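Local coordinates for putative transcriptional regulator (Streptomyces coelicolor, PDB 2ZB9), which probably binds DNA as a TetR-family transcription factor, using a predicted helix-turn-helix motif to control transcription, at residues A[23-28]-A[61-66]; A[44-49]-A[68-73]. One frame throughout, in Å; residues are numbered along the deposited sequence.

Contact 1: residues A[23-28]-A[61-66]; sequences EVRAEV and YKWWPS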
loop_
_atom_site.group_PDB
_atom_site.type_symbol
_atom_site.label_atom_id
_atom_site.label_comp_id
_atom_site.label_asym_id
_atom_site.label_seq_id
_atom_site.Cartn_x
_atom_site.Cartn_y
_atom_site.Cartn_z
ATOM N N GLU A 23 -33.943 -5.222 -2.733
ATOM C CA GLU A 23 -34.257 -4.481 -1.522
ATOM C C GLU A 23 -33.747 -5.289 -0.337
ATOM O O GLU A 23 -33.168 -4.740 0.601
ATOM C CB GLU A 23 -35.766 -4.278 -1.383
ATOM C CG GLU A 23 -36.388 -3.391 -2.446
ATOM C CD GLU A 23 -37.897 -3.300 -2.301
ATOM O OE1 GLU A 23 -38.365 -3.018 -1.176
ATOM O OE2 GLU A 23 -38.611 -3.508 -3.306
ATOM N N VAL A 24 -33.969 -6.601 -0.388
ATOM C CA VAL A 24 -33.529 -7.495 0.676
ATOM C C VAL A 24 -32.007 -7.475 0.782
ATOM O O VAL A 24 -31.451 -7.424 1.876
ATOM C CB VAL A 24 -33.987 -8.953 0.413
ATOM C CG1 VAL A 24 -33.419 -9.875 1.474
ATOM C CG2 VAL A 24 -35.497 -9.033 0.415
ATOM N N ARG A 25 -31.339 -7.518 -0.362
ATOM C CA ARG A 25 -29.883 -7.499 -0.397
ATOM C C ARG A 25 -29.349 -6.212 0.249
ATOM O O ARG A 25 -28.379 -6.247 1.012
ATOM C CB ARG A 25 -29.404 -7.606 -1.846
ATOM C CG ARG A 25 -27.945 -7.993 -2.006
ATOM C CD ARG A 25 -27.675 -8.492 -3.423
ATOM N NE ARG A 25 -26.318 -9.014 -3.577
ATOM C CZ ARG A 25 -25.222 -8.261 -3.588
ATOM N NH1 ARG A 25 -25.310 -6.944 -3.455
ATOM N NH2 ARG A 25 -24.033 -8.824 -3.724
ATOM N N ALA A 26 -29.999 -5.088 -0.046
ATOM C CA ALA A 26 -29.603 -3.786 0.500
ATOM C C ALA A 26 -29.742 -3.746 2.018
ATOM O O ALA A 26 -28.855 -3.250 2.712
ATOM C CB ALA A 26 -30.439 -2.671 -0.129
ATOM N N GLU A 27 -30.858 -4.263 2.529
ATOM C CA GLU A 27 -31.086 -4.294 3.972
ATOM C C GLU A 27 -30.006 -5.108 4.669
ATOM O O GLU A 27 -29.495 -4.717 5.723
ATOM C CB GLU A 27 -32.455 -4.903 4.290
ATOM C CG GLU A 27 -33.616 -3.926 4.232
ATOM C CD GLU A 27 -34.966 -4.612 4.369
ATOM O OE1 GLU A 27 -35.122 -5.472 5.268
ATOM O OE2 GLU A 27 -35.878 -4.282 3.579
ATOM N N VAL A 28 -29.671 -6.256 4.087
ATOM C CA VAL A 28 -28.644 -7.118 4.658
ATOM C C VAL A 28 -27.306 -6.387 4.637
ATOM O O VAL A 28 -26.603 -6.332 5.644
ATOM C CB VAL A 28 -28.519 -8.437 3.863
ATOM C CG1 VAL A 28 -27.360 -9.268 4.400
ATOM C CG2 VAL A 28 -29.817 -9.217 3.957
ATOM N N TYR A 61 -25.705 -17.187 2.360
ATOM C CA TYR A 61 -24.663 -18.011 1.758
ATOM C C TYR A 61 -24.674 -17.927 0.230
ATOM O O TYR A 61 -23.622 -17.973 -0.407
ATOM C CB TYR A 61 -24.830 -19.466 2.209
ATOM C CG TYR A 61 -24.447 -19.720 3.655
ATOM C CD1 TYR A 61 -25.034 -20.758 4.379
ATOM C CD2 TYR A 61 -23.489 -18.935 4.294
ATOM C CE1 TYR A 61 -24.679 -21.006 5.707
ATOM C CE2 TYR A 61 -23.123 -19.175 5.621
ATOM C CZ TYR A 61 -23.724 -20.212 6.322
ATOM O OH TYR A 61 -23.374 -20.450 7.635
ATOM N N LYS A 62 -25.858 -17.791 -0.354
ATOM C CA LYS A 62 -25.984 -17.699 -1.808
ATOM C C LYS A 62 -25.364 -16.422 -2.367
ATOM O O LYS A 62 -24.718 -16.443 -3.419
ATOM C CB LYS A 62 -27.454 -17.731 -2.231
ATOM C CG LYS A 62 -28.208 -19.004 -1.905
ATOM C CD LYS A 62 -29.633 -18.883 -2.424
ATOM C CE LYS A 62 -30.498 -20.071 -2.043
ATOM N NZ LYS A 62 -31.891 -19.852 -2.529
ATOM N N TRP A 63 -25.581 -15.308 -1.672
ATOM C CA TRP A 63 -25.053 -14.025 -2.121
ATOM C C TRP A 63 -23.599 -13.776 -1.734
ATOM O O TRP A 63 -22.875 -13.084 -2.448
ATOM C CB TRP A 63 -25.918 -12.883 -1.587
ATOM C CG TRP A 63 -27.301 -12.861 -2.142
ATOM C CD1 TRP A 63 -27.693 -13.275 -3.382
ATOM C CD2 TRP A 63 -28.465 -12.317 -1.513
ATOM N NE1 TRP A 63 -29.028 -13.018 -3.566
ATOM C CE2 TRP A 63 -29.529 -12.430 -2.433
ATOM C CE3 TRP A 63 -28.714 -11.742 -0.258
ATOM C CZ2 TRP A 63 -30.824 -11.989 -2.143
ATOM C CZ3 TRP A 63 -30.004 -11.302 0.033
ATOM C CH2 TRP A 63 -31.042 -11.428 -0.909
ATOM N N TRP A 64 -23.173 -14.328 -0.605
ATOM C CA TRP A 64 -21.797 -14.149 -0.153
ATOM C C TRP A 64 -21.218 -15.496 0.240
ATOM O O TRP A 64 -21.465 -16.002 1.335
ATOM C CB TRP A 64 -21.749 -13.174 1.025
ATOM C CG TRP A 64 -22.291 -11.832 0.661
ATOM C CD1 TRP A 64 -21.668 -10.871 -0.081
ATOM C CD2 TRP A 64 -23.604 -11.334 0.938
ATOM N NE1 TRP A 64 -22.514 -9.807 -0.289
ATOM C CE2 TRP A 64 -23.714 -10.066 0.325
ATOM C CE3 TRP A 64 -24.708 -11.838 1.645
ATOM C CZ2 TRP A 64 -24.874 -9.294 0.392
ATOM C CZ3 TRP A 64 -25.865 -11.070 1.714
ATOM C CH2 TRP A 64 -25.939 -9.814 1.090
ATOM N N PRO A 65 -20.420 -16.089 -0.656
ATOM C CA PRO A 65 -19.778 -17.390 -0.459
ATOM C C PRO A 65 -18.821 -17.473 0.722
ATOM O O PRO A 65 -18.425 -18.565 1.124
ATOM C CB PRO A 65 -19.084 -17.627 -1.797
ATOM C CG PRO A 65 -18.685 -16.234 -2.199
ATOM C CD PRO A 65 -19.961 -15.470 -1.911
ATOM N N SER A 66 -18.445 -16.334 1.289
ATOM C CA SER A 66 -17.532 -16.366 2.420
ATOM C C SER A 66 -17.648 -15.152 3.319
ATOM O O SER A 66 -18.221 -14.128 2.950
ATOM C CB SER A 66 -16.087 -16.473 1.933
ATOM O OG SER A 66 -15.656 -15.238 1.383
HETATM O O HOH W 1 -23.849 -11.332 -3.971
#

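Contact 2: residues A[44-49]-A[68-73]; sequences LTFERV and GALALD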
loop_
_atom_site.group_PDB
_atom_site.type_symbol
_atom_site.label_atom_id
_atom_site.label_comp_id
_atom_site.label_asym_id
_atom_site.label_seq_id
_atom_site.Cartn_x
_atom_site.Cartn_y
_atom_site.Cartn_z
ATOM N N LEU A 44 -18.109 -10.110 12.900
ATOM C CA LEU A 44 -19.051 -10.374 11.824
ATOM C C LEU A 44 -19.240 -11.864 11.552
ATOM O O LEU A 44 -18.273 -12.587 11.305
ATOM C CB LEU A 44 -18.592 -9.679 10.541
ATOM C CG LEU A 44 -19.517 -9.800 9.327
ATOM C CD1 LEU A 44 -20.836 -9.095 9.620
ATOM C CD2 LEU A 44 -18.844 -9.181 8.098
ATOM N N THR A 45 -20.491 -12.317 11.611
ATOM C CA THR A 45 -20.816 -13.715 11.338
ATOM C C THR A 45 -22.113 -13.785 10.534
ATOM O O THR A 45 -22.963 -12.895 10.622
ATOM C CB THR A 45 -21.039 -14.539 12.634
ATOM O OG1 THR A 45 -22.226 -14.074 13.286
ATOM C CG2 THR A 45 -19.852 -14.412 13.583
ATOM N N PHE A 46 -22.261 -14.846 9.753
ATOM C CA PHE A 46 -23.472 -15.037 8.961
ATOM C C PHE A 46 -24.673 -15.201 9.896
ATOM O O PHE A 46 -25.754 -14.685 9.626
ATOM C CB PHE A 46 -23.313 -16.273 8.069
ATOM C CG PHE A 46 -22.501 -16.023 6.826
ATOM C CD1 PHE A 46 -23.122 -15.633 5.643
ATOM C CD2 PHE A 46 -21.116 -16.163 6.840
ATOM C CE1 PHE A 46 -22.378 -15.386 4.486
ATOM C CE2 PHE A 46 -20.358 -15.918 5.688
ATOM C CZ PHE A 46 -20.991 -15.529 4.508
ATOM N N GLU A 47 -24.462 -15.909 11.004
ATOM C CA GLU A 47 -25.514 -16.142 11.993
ATOM C C GLU A 47 -25.978 -14.832 12.617
ATOM O O GLU A 47 -27.162 -14.645 12.903
ATOM C CB GLU A 47 -25.001 -17.069 13.103
ATOM C CG GLU A 47 -25.606 -18.468 13.105
ATOM C CD GLU A 47 -24.589 -19.562 12.811
ATOM O OE1 GLU A 47 -24.932 -20.758 12.970
ATOM O OE2 GLU A 47 -23.449 -19.231 12.416
ATOM N N ARG A 48 -25.032 -13.927 12.828
ATOM C CA ARG A 48 -25.317 -12.628 13.420
ATOM C C ARG A 48 -26.085 -11.751 12.425
ATOM O O ARG A 48 -27.063 -11.087 12.781
ATOM C CB ARG A 48 -23.993 -11.966 13.817
ATOM C CG ARG A 48 -24.110 -10.630 14.520
ATOM C CD ARG A 48 -24.419 -10.766 15.998
ATOM N NE ARG A 48 -24.490 -9.449 16.623
ATOM C CZ ARG A 48 -23.442 -8.763 17.066
ATOM N NH1 ARG A 48 -22.218 -9.265 16.971
ATOM N NH2 ARG A 48 -23.621 -7.554 17.590
ATOM N N VAL A 49 -25.639 -11.748 11.173
ATOM C CA VAL A 49 -26.297 -10.962 10.134
ATOM C C VAL A 49 -27.713 -11.485 9.881
ATOM O O VAL A 49 -28.657 -10.708 9.714
ATOM C CB VAL A 49 -25.503 -11.019 8.805
ATOM C CG1 VAL A 49 -26.313 -10.374 7.678
ATOM C CG2 VAL A 49 -24.160 -10.310 8.974
ATOM N N GLY A 68 -15.263 -13.290 4.154
ATOM C CA GLY A 68 -14.494 -12.234 3.519
ATOM C C GLY A 68 -15.328 -11.426 2.546
ATOM O O GLY A 68 -15.320 -10.197 2.586
ATOM N N ALA A 69 -16.055 -12.117 1.671
ATOM C CA ALA A 69 -16.910 -11.453 0.695
ATOM C C ALA A 69 -18.019 -10.667 1.387
ATOM O O ALA A 69 -18.400 -9.582 0.933
ATOM C CB ALA A 69 -17.521 -12.477 -0.252
ATOM N N LEU A 70 -18.536 -11.217 2.481
ATOM C CA LEU A 70 -19.601 -10.559 3.229
ATOM C C LEU A 70 -19.100 -9.233 3.797
ATOM O O LEU A 70 -19.736 -8.195 3.630
ATOM C CB LEU A 70 -20.089 -11.455 4.370
ATOM C CG LEU A 70 -21.252 -10.903 5.198
ATOM C CD1 LEU A 70 -22.500 -10.801 4.332
ATOM C CD2 LEU A 70 -21.511 -11.815 6.383
ATOM N N ALA A 71 -17.952 -9.272 4.460
ATOM C CA ALA A 71 -17.377 -8.070 5.044
ATOM C C ALA A 71 -17.027 -7.017 3.993
ATOM O O ALA A 71 -17.394 -5.852 4.148
ATOM C CB ALA A 71 -16.144 -8.429 5.855
ATOM N N LEU A 72 -16.336 -7.425 2.927
ATOM C CA LEU A 72 -15.928 -6.494 1.866
ATOM C C LEU A 72 -17.095 -5.814 1.163
ATOM O O LEU A 72 -17.064 -4.609 0.920
ATOM C CB LEU A 72 -15.071 -7.201 0.804
ATOM C CG LEU A 72 -13.546 -7.366 0.925
ATOM C CD1 LEU A 72 -12.916 -6.066 1.425
ATOM C CD2 LEU A 72 -13.209 -8.497 1.849
ATOM N N ASP A 73 -18.117 -6.586 0.813
ATOM C CA ASP A 73 -19.275 -6.021 0.129
ATOM C C ASP A 73 -19.999 -5.058 1.071
ATOM O O ASP A 73 -20.413 -3.971 0.664
ATOM C CB ASP A 73 -20.217 -7.139 -0.320
ATOM C CG ASP A 73 -21.104 -6.733 -1.490
ATOM O OD1 ASP A 73 -20.962 -5.602 -2.011
ATOM O OD2 ASP A 73 -21.945 -7.564 -1.896
#

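Contact 1: residues A[23-28]-A[61-66]
R25 and W63 mark the closest backbone approach, their CA atoms 8.3 Å apart, where helix 20-39 passes the last turn of helix 57-63 and the chain that leaves it at W64. Two tryptophans reach across, their flat, wide rings each touching two or more residues of the helix. W63 slides its six-membered ring against the helix: its CZ3 lies 3.8 Å from R25 CA, while V24 CG1 comes up to the ring edge, 3.7 Å from W63 CH2, the two side chains crossing at about a right angle. The six-membered ring of W64 meets V28 obliquely, V28 CG1 lying 3.6 Å from W64 CZ3; a beta-branched valine offers a compact methyl here and sends its other branch, CG2, toward the edge of W63. Segment 61-66 carries the end of the predicted helix-turn-helix, and helix 57-63 stands where TetR-family proteins have their recognition helix, so the tryptophans pack the probable recognition helix against helix 20-39. R25 runs alongside both indoles, its CG over one face of W63 near the rim. Its chain is extended to NE with CG anti to the backbone N (chi1 -163°), and W64 CZ2 sits over the centre of one guanidinium face, 4.1 Å from R25 CZ, the planes 35° apart. A water accepts from R25 NH2 and donates to W63 O; R25 NH2 also salt-bridges D73, which accepts a hydrogen bond from W64 NE1. An alanine in place of W64 would probably leave D73 without its indole donor and open a gap beside V28 CG1 and against the guanidinium face.

Contact 2: residues A[44-49]-A[68-73]
L70 reaches from helix 67-83 to L44, F46 and V49, at the start of helix 46-53, the first helix of the predicted helix-turn-helix in this TetR-type DNA-binding domain. At the root of the side chain, L70 CB lies 4.2 Å from F46 CZ, at the rim of the ring. One atom on, CG meets L44 CD2 at 4.1 Å. It is put there by chi1 of -177°, which sets CG opposite the backbone N and sends the branch toward helix 46-53. At the tip, CD2 serves three neighbours. It sits over the centre of the F46 ring, 4.0 Å from the centroid and 6° off the normal, a CH-pi contact in which a methyl rests squarely on the aromatic face. The same methyl touches V49 CG2 at 4.0 Å and also packs against L44 CG. A leucine suits this place because its CD2 branch is long enough to lie on the F46 ring and still touch L44 and V49. V32 of helix 20-39 also packs on L70, and L60 of helix 57-63 on both F46 and V49, which makes this a four-helix meeting point. A71, the next residue, brings the backbones close: its small side chain leaves room for L44, whose CD2 settles 3.6 Å from both A71 CA and A71 CB.

Overall arrangement
Contact 1 and contact 2 lie side by side in the probable DNA-binding domain, their centres 9 Å apart and their segments alternating along the chain. The polar join is D73, on helix 67-83: its OD2 takes W64 NE1 at 2.8 Å, probably a hydrogen bond, and R25 NH2 at 3.0 Å, a salt bridge, so one carboxylate oxygen ties helix 67-83 to both sides of contact 1. The rings of Y61 and F46 also meet, their planes at about 50°. V28 packs on V49, linking the hydrophobic parts. Contact 1 packs the end of the predicted helix-turn-helix on helix 20-39, and contact 2 packs its start on helix 67-83.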